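Local atomic coordinates of transferrin binding protein B (Actinobacillus suis, PDB entry 3PQU), a protein that probably captures host transferrin at the surface of the outer membrane, as a lipoprotein of the receptor used for iron acquisition. Residues 235-248 with 259-271. Numbering follows the deposited sequence.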
loop_
_atom_site.group_PDB
_atom_site.type_symbol
_atom_site.label_atom_id
_atom_site.label_comp_id
_atom_site.label_asym_id
_atom_site.label_seq_id
_atom_site.Cartn_x
_atom_site.Cartn_y
_atom_site.Cartn_z
ATOM N N VAL A 235 5.886 6.218 -16.916
ATOM C CA VAL A 235 4.907 6.835 -16.027
ATOM C C VAL A 235 4.854 8.349 -16.220
ATOM O O VAL A 235 5.874 9.030 -16.109
ATOM C CB VAL A 235 5.194 6.527 -14.539
ATOM C CG1 VAL A 235 4.155 7.222 -13.653
ATOM C CG2 VAL A 235 5.214 5.020 -14.285
ATOM N N ASP A 236 3.665 8.875 -16.498
ATOM C CA ASP A 236 3.479 10.322 -16.649
ATOM C C ASP A 236 2.859 10.837 -15.355
ATOM O O ASP A 236 1.632 10.917 -15.222
ATOM C CB ASP A 236 2.566 10.609 -17.848
ATOM C CG ASP A 236 2.339 12.114 -18.098
ATOM O OD1 ASP A 236 2.601 12.965 -17.212
ATOM O OD2 ASP A 236 1.849 12.440 -19.195
ATOM N N PHE A 237 3.703 11.161 -14.387
ATOM C CA PHE A 237 3.204 11.524 -13.066
ATOM C C PHE A 237 2.394 12.820 -13.103
ATOM O O PHE A 237 1.372 12.942 -12.423
ATOM C CB PHE A 237 4.352 11.623 -12.052
ATOM C CG PHE A 237 4.870 10.276 -11.580
ATOM C CD1 PHE A 237 4.141 9.506 -10.669
ATOM C CD2 PHE A 237 6.095 9.792 -12.029
ATOM C CE1 PHE A 237 4.617 8.265 -10.233
ATOM C CE2 PHE A 237 6.588 8.560 -11.600
ATOM C CZ PHE A 237 5.843 7.788 -10.693
ATOM N N ASP A 238 2.838 13.782 -13.904
ATOM C CA ASP A 238 2.124 15.060 -14.008
ATOM C C ASP A 238 0.679 14.916 -14.524
ATOM O O ASP A 238 -0.201 15.667 -14.112
ATOM C CB ASP A 238 2.922 16.061 -14.854
ATOM C CG ASP A 238 4.211 16.504 -14.172
ATOM O OD1 ASP A 238 4.438 16.122 -13.000
ATOM O OD2 ASP A 238 4.998 17.235 -14.810
ATOM N N ASN A 239 0.436 13.948 -15.407
ATOM C CA ASN A 239 -0.915 13.696 -15.915
ATOM C C ASN A 239 -1.606 12.494 -15.240
ATOM O O ASN A 239 -2.698 12.080 -15.637
ATOM C CB ASN A 239 -0.907 13.552 -17.445
ATOM C CG ASN A 239 -0.712 14.891 -18.155
ATOM O OD1 ASN A 239 -1.284 15.905 -17.754
ATOM N ND2 ASN A 239 0.099 14.899 -19.208
ATOM N N LYS A 240 -0.965 11.940 -14.217
ATOM C CA LYS A 240 -1.561 10.845 -13.455
ATOM C C LYS A 240 -1.903 9.630 -14.317
ATOM O O LYS A 240 -2.968 9.019 -14.143
ATOM C CB LYS A 240 -2.842 11.326 -12.776
ATOM C CG LYS A 240 -2.643 12.450 -11.767
ATOM C CD LYS A 240 -1.694 12.023 -10.663
ATOM C CE LYS A 240 -1.628 13.051 -9.539
ATOM N NZ LYS A 240 -0.602 12.667 -8.521
ATOM N N LYS A 241 -1.022 9.283 -15.246
ATOM C CA LYS A 241 -1.269 8.147 -16.145
ATOM C C LYS A 241 0.018 7.371 -16.337
ATOM O O LYS A 241 1.089 7.884 -16.062
ATOM C CB LYS A 241 -1.733 8.627 -17.530
ATOM C CG LYS A 241 -3.108 9.256 -17.595
ATOM C CD LYS A 241 -3.451 9.647 -19.031
ATOM C CE LYS A 241 -4.912 10.065 -19.165
ATOM N NZ LYS A 241 -5.863 8.957 -18.829
ATOM N N LEU A 242 -0.090 6.155 -16.863
ATOM C CA LEU A 242 1.085 5.392 -17.226
ATOM C C LEU A 242 0.754 4.387 -18.312
ATOM O O LEU A 242 -0.396 3.965 -18.461
ATOM C CB LEU A 242 1.634 4.646 -15.996
ATOM C CG LEU A 242 0.788 3.507 -15.410
ATOM C CD1 LEU A 242 0.966 2.200 -16.178
ATOM C CD2 LEU A 242 1.147 3.300 -13.937
ATOM N N THR A 243 1.780 3.972 -19.040
ATOM C CA THR A 243 1.636 2.899 -20.004
ATOM C C THR A 243 2.767 1.911 -19.774
ATOM O O THR A 243 3.697 2.178 -19.008
ATOM C CB THR A 243 1.728 3.415 -21.454
ATOM O OG1 THR A 243 3.028 3.978 -21.675
ATOM C CG2 THR A 243 0.638 4.461 -21.754
ATOM N N GLY A 244 2.703 0.768 -20.444
ATOM C CA GLY A 244 3.786 -0.186 -20.332
ATOM C C GLY A 244 3.652 -1.350 -21.285
ATOM O O GLY A 244 2.671 -1.462 -22.026
ATOM N N SER A 245 4.638 -2.233 -21.231
ATOM C CA SER A 245 4.725 -3.373 -22.133
ATOM C C SER A 245 5.258 -4.583 -21.371
ATOM O O SER A 245 6.148 -4.449 -20.529
ATOM C CB SER A 245 5.694 -3.026 -23.279
ATOM O OG SER A 245 5.136 -2.039 -24.119
ATOM N N LEU A 246 4.738 -5.763 -21.676
ATOM C CA LEU A 246 5.274 -6.989 -21.092
ATOM C C LEU A 246 5.754 -7.909 -22.195
ATOM O O LEU A 246 5.003 -8.186 -23.138
ATOM C CB LEU A 246 4.207 -7.711 -20.253
ATOM C CG LEU A 246 3.419 -6.840 -19.257
ATOM C CD1 LEU A 246 2.376 -7.696 -18.532
ATOM C CD2 LEU A 246 4.358 -6.206 -18.259
ATOM N N TYR A 247 6.984 -8.409 -22.048
ATOM C CA TYR A 247 7.661 -9.165 -23.095
ATOM C C TYR A 247 8.013 -10.581 -22.661
ATOM O O TYR A 247 8.297 -10.826 -21.485
ATOM C CB TYR A 247 8.974 -8.467 -23.483
ATOM C CG TYR A 247 8.807 -7.088 -24.064
ATOM C CD1 TYR A 247 8.641 -6.913 -25.437
ATOM C CD2 TYR A 247 8.853 -5.956 -23.250
ATOM C CE1 TYR A 247 8.493 -5.636 -25.991
ATOM C CE2 TYR A 247 8.719 -4.678 -23.792
ATOM C CZ TYR A 247 8.540 -4.527 -25.160
ATOM O OH TYR A 247 8.410 -3.267 -25.696
ATOM N N ARG A 248 8.011 -11.500 -23.622
ATOM C CA ARG A 248 8.535 -12.853 -23.422
ATOM C C ARG A 248 9.836 -12.957 -24.201
ATOM O O ARG A 248 9.879 -12.720 -25.423
ATOM C CB ARG A 248 7.527 -13.915 -23.905
ATOM C CG ARG A 248 7.990 -15.385 -23.763
ATOM C CD ARG A 248 7.099 -16.335 -24.584
ATOM N NE ARG A 248 7.391 -17.753 -24.358
ATOM C CZ ARG A 248 8.213 -18.480 -25.117
ATOM N NH1 ARG A 248 8.834 -17.928 -26.145
ATOM N NH2 ARG A 248 8.415 -19.763 -24.851
ATOM N N GLU A 259 13.891 -15.125 -29.820
ATOM C CA GLU A 259 12.628 -14.513 -30.214
ATOM C C GLU A 259 12.046 -13.694 -29.062
ATOM O O GLU A 259 11.676 -14.239 -28.022
ATOM C CB GLU A 259 11.633 -15.574 -30.705
ATOM C CG GLU A 259 12.132 -16.350 -31.920
ATOM C CD GLU A 259 11.070 -17.238 -32.543
ATOM O OE1 GLU A 259 9.937 -16.756 -32.759
ATOM O OE2 GLU A 259 11.374 -18.416 -32.831
ATOM N N VAL A 260 11.987 -12.384 -29.247
ATOM C CA VAL A 260 11.415 -11.512 -28.234
ATOM C C VAL A 260 10.011 -11.084 -28.675
ATOM O O VAL A 260 9.865 -10.457 -29.723
ATOM C CB VAL A 260 12.294 -10.271 -28.038
ATOM C CG1 VAL A 260 11.626 -9.302 -27.041
ATOM C CG2 VAL A 260 13.682 -10.678 -27.565
ATOM N N THR A 261 8.976 -11.438 -27.910
ATOM C CA THR A 261 7.628 -11.047 -28.310
ATOM C C THR A 261 6.907 -10.254 -27.239
ATOM O O THR A 261 6.984 -10.577 -26.062
ATOM C CB THR A 261 6.763 -12.252 -28.757
ATOM O OG1 THR A 261 6.769 -13.251 -27.737
ATOM C CG2 THR A 261 7.303 -12.851 -30.044
ATOM N N LYS A 262 6.218 -9.197 -27.655
ATOM C CA LYS A 262 5.398 -8.441 -26.729
ATOM C C LYS A 262 4.077 -9.182 -26.534
ATOM O O LYS A 262 3.348 -9.426 -27.491
ATOM C CB LYS A 262 5.144 -7.016 -27.231
ATOM C CG LYS A 262 4.378 -6.174 -26.210
ATOM C CD LYS A 262 3.928 -4.828 -26.785
ATOM C CE LYS A 262 5.103 -4.021 -27.283
ATOM N NZ LYS A 262 4.706 -2.622 -27.676
ATOM N N ARG A 263 3.784 -9.538 -25.286
ATOM C CA ARG A 263 2.548 -10.237 -24.932
ATOM C C ARG A 263 1.424 -9.265 -24.538
ATOM O O ARG A 263 0.249 -9.543 -24.763
ATOM C CB ARG A 263 2.792 -11.172 -23.749
ATOM C CG ARG A 263 3.657 -12.366 -24.053
ATOM C CD ARG A 263 2.875 -13.384 -24.851
ATOM N NE ARG A 263 3.232 -14.748 -24.476
ATOM C CZ ARG A 263 2.969 -15.814 -25.221
ATOM N NH1 ARG A 263 2.353 -15.672 -26.387
ATOM N NH2 ARG A 263 3.339 -17.016 -24.809
ATOM N N TYR A 264 1.783 -8.138 -23.926
ATOM C CA TYR A 264 0.771 -7.197 -23.420
ATOM C C TYR A 264 1.202 -5.741 -23.513
ATOM O O TYR A 264 2.394 -5.427 -23.388
ATOM C CB TYR A 264 0.472 -7.487 -21.950
ATOM C CG TYR A 264 -0.461 -8.631 -21.680
ATOM C CD1 TYR A 264 -1.843 -8.487 -21.846
ATOM C CD2 TYR A 264 0.030 -9.854 -21.224
ATOM C CE1 TYR A 264 -2.700 -9.552 -21.596
ATOM C CE2 TYR A 264 -0.800 -10.897 -20.964
ATOM C CZ TYR A 264 -2.169 -10.750 -21.143
ATOM O OH TYR A 264 -2.986 -11.812 -20.862
ATOM N N SER A 265 0.222 -4.866 -23.725
ATOM C CA SER A 265 0.374 -3.419 -23.519
ATOM C C SER A 265 -0.443 -3.049 -22.291
ATOM O O SER A 265 -1.517 -3.594 -22.061
ATOM C CB SER A 265 -0.167 -2.579 -24.713
ATOM O OG SER A 265 0.571 -2.799 -25.903
ATOM N N ILE A 266 0.011 -2.068 -21.535
ATOM C CA ILE A 266 -0.702 -1.739 -20.311
ATOM C C ILE A 266 -1.046 -0.257 -20.278
ATOM O O ILE A 266 -0.270 0.577 -20.745
ATOM C CB ILE A 266 0.161 -2.124 -19.086
ATOM C CG1 ILE A 266 0.183 -3.649 -18.931
ATOM C CG2 ILE A 266 -0.337 -1.430 -17.838
ATOM C CD1 ILE A 266 1.028 -4.126 -17.790
ATOM N N GLU A 267 -2.229 0.079 -19.767
ATOM C CA GLU A 267 -2.546 1.478 -19.542
ATOM C C GLU A 267 -3.221 1.591 -18.189
ATOM O O GLU A 267 -3.958 0.685 -17.777
ATOM C CB GLU A 267 -3.412 2.069 -20.680
ATOM C CG GLU A 267 -4.769 1.407 -20.855
ATOM C CD GLU A 267 -5.610 2.072 -21.939
ATOM O OE1 GLU A 267 -5.024 2.749 -22.814
ATOM O OE2 GLU A 267 -6.851 1.916 -21.917
ATOM N N ALA A 268 -2.951 2.684 -17.476
ATOM C CA ALA A 268 -3.537 2.850 -16.149
ATOM C C ALA A 268 -3.566 4.311 -15.720
ATOM O O ALA A 268 -2.802 5.131 -16.225
ATOM C CB ALA A 268 -2.793 1.972 -15.105
ATOM N N ASP A 269 -4.486 4.626 -14.819
ATOM C CA ASP A 269 -4.594 5.958 -14.242
ATOM C C ASP A 269 -4.216 5.907 -12.765
ATOM O O ASP A 269 -4.553 4.950 -12.058
ATOM C CB ASP A 269 -6.025 6.503 -14.370
ATOM C CG ASP A 269 -6.460 6.677 -15.820
ATOM O OD1 ASP A 269 -5.688 7.248 -16.616
ATOM O OD2 ASP A 269 -7.580 6.238 -16.161
ATOM N N ILE A 270 -3.568 6.967 -12.299
ATOM C CA ILE A 270 -3.013 7.019 -10.950
ATOM C C ILE A 270 -3.932 7.754 -9.984
ATOM O O ILE A 270 -4.305 8.904 -10.227
ATOM C CB ILE A 270 -1.632 7.728 -10.944
ATOM C CG1 ILE A 270 -0.599 6.913 -11.728
ATOM C CG2 ILE A 270 -1.148 7.964 -9.522
ATOM C CD1 ILE A 270 0.682 7.695 -12.056
ATOM N N THR A 271 -4.285 7.094 -8.885
ATOM C CA THR A 271 -5.032 7.727 -7.794
ATOM C C THR A 271 -4.288 7.446 -6.498
ATOM O O THR A 271 -3.931 6.300 -6.230
ATOM C CB THR A 271 -6.461 7.154 -7.652
ATOM O OG1 THR A 271 -7.171 7.283 -8.888
ATOM C CG2 THR A 271 -7.230 7.890 -6.559
HETATM O O HOH W 1 3.193 -1.299 -25.991
HETATM O O HOH W 2 9.186 -15.156 -27.308
#
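Two neighbouring antiparallel staves of the N-lobe beta-barrel, strands 241-249 and 260-271, meet here as a beta hairpin, with Leu242 paired to Ala268, Gly244 to Ile266 and Leu246 to Tyr264. The ladder then slips by one residue: Leu246 O accepts from Arg263 N at 2.8 Å, nearly along the C=O axis, and takes a weak bond from Tyr264 N at 3.3 Å. Arg263 and Tyr264 thus face a single residue, a classic beta bulge, and beyond it Arg248 pairs with Thr261. The two faces of the sheet differ. On the largely buried one, Leu246 sets its CD1 against Tyr264 CB and against Ile266 CD1, 3.9 Å from each, while Leu242 lays CG and CD1 on the methyl of Ala268; the Leu246 side chain also touches Trp176 of strand 170-183, within the same barrel. At the far end Ile270 CD1 reaches back to Val235 CG1 at 3.9 Å and approaches the ring of Phe237, in the turn that joins strand 241-249 to the strand before it. Past the bulge this face turns polar, with Arg248 in line with Leu242 and Leu246: the Arg248 and Arg263 guanidinium planes are turned 65° apart, with Arg248 NE 4.1 Å from Arg263 NH2, and Asp207 forms a salt bridge with Arg248, which probably offsets the like charges. The other face is polar. Lys241, bent at its last torsion (chi4 -62°), brings NZ to the syn side of Asp269 OD1 in a salt bridge of 2.8 Å, the two side chains running abreast off the sheet. Farther along, Lys262 crosses Tyr247, its CB near ring atom CE1, and its NZ, Ser245 OG and Ser265 OG all bind one water; Ser265 OG also hydrogen-bonds Glu282 OE2.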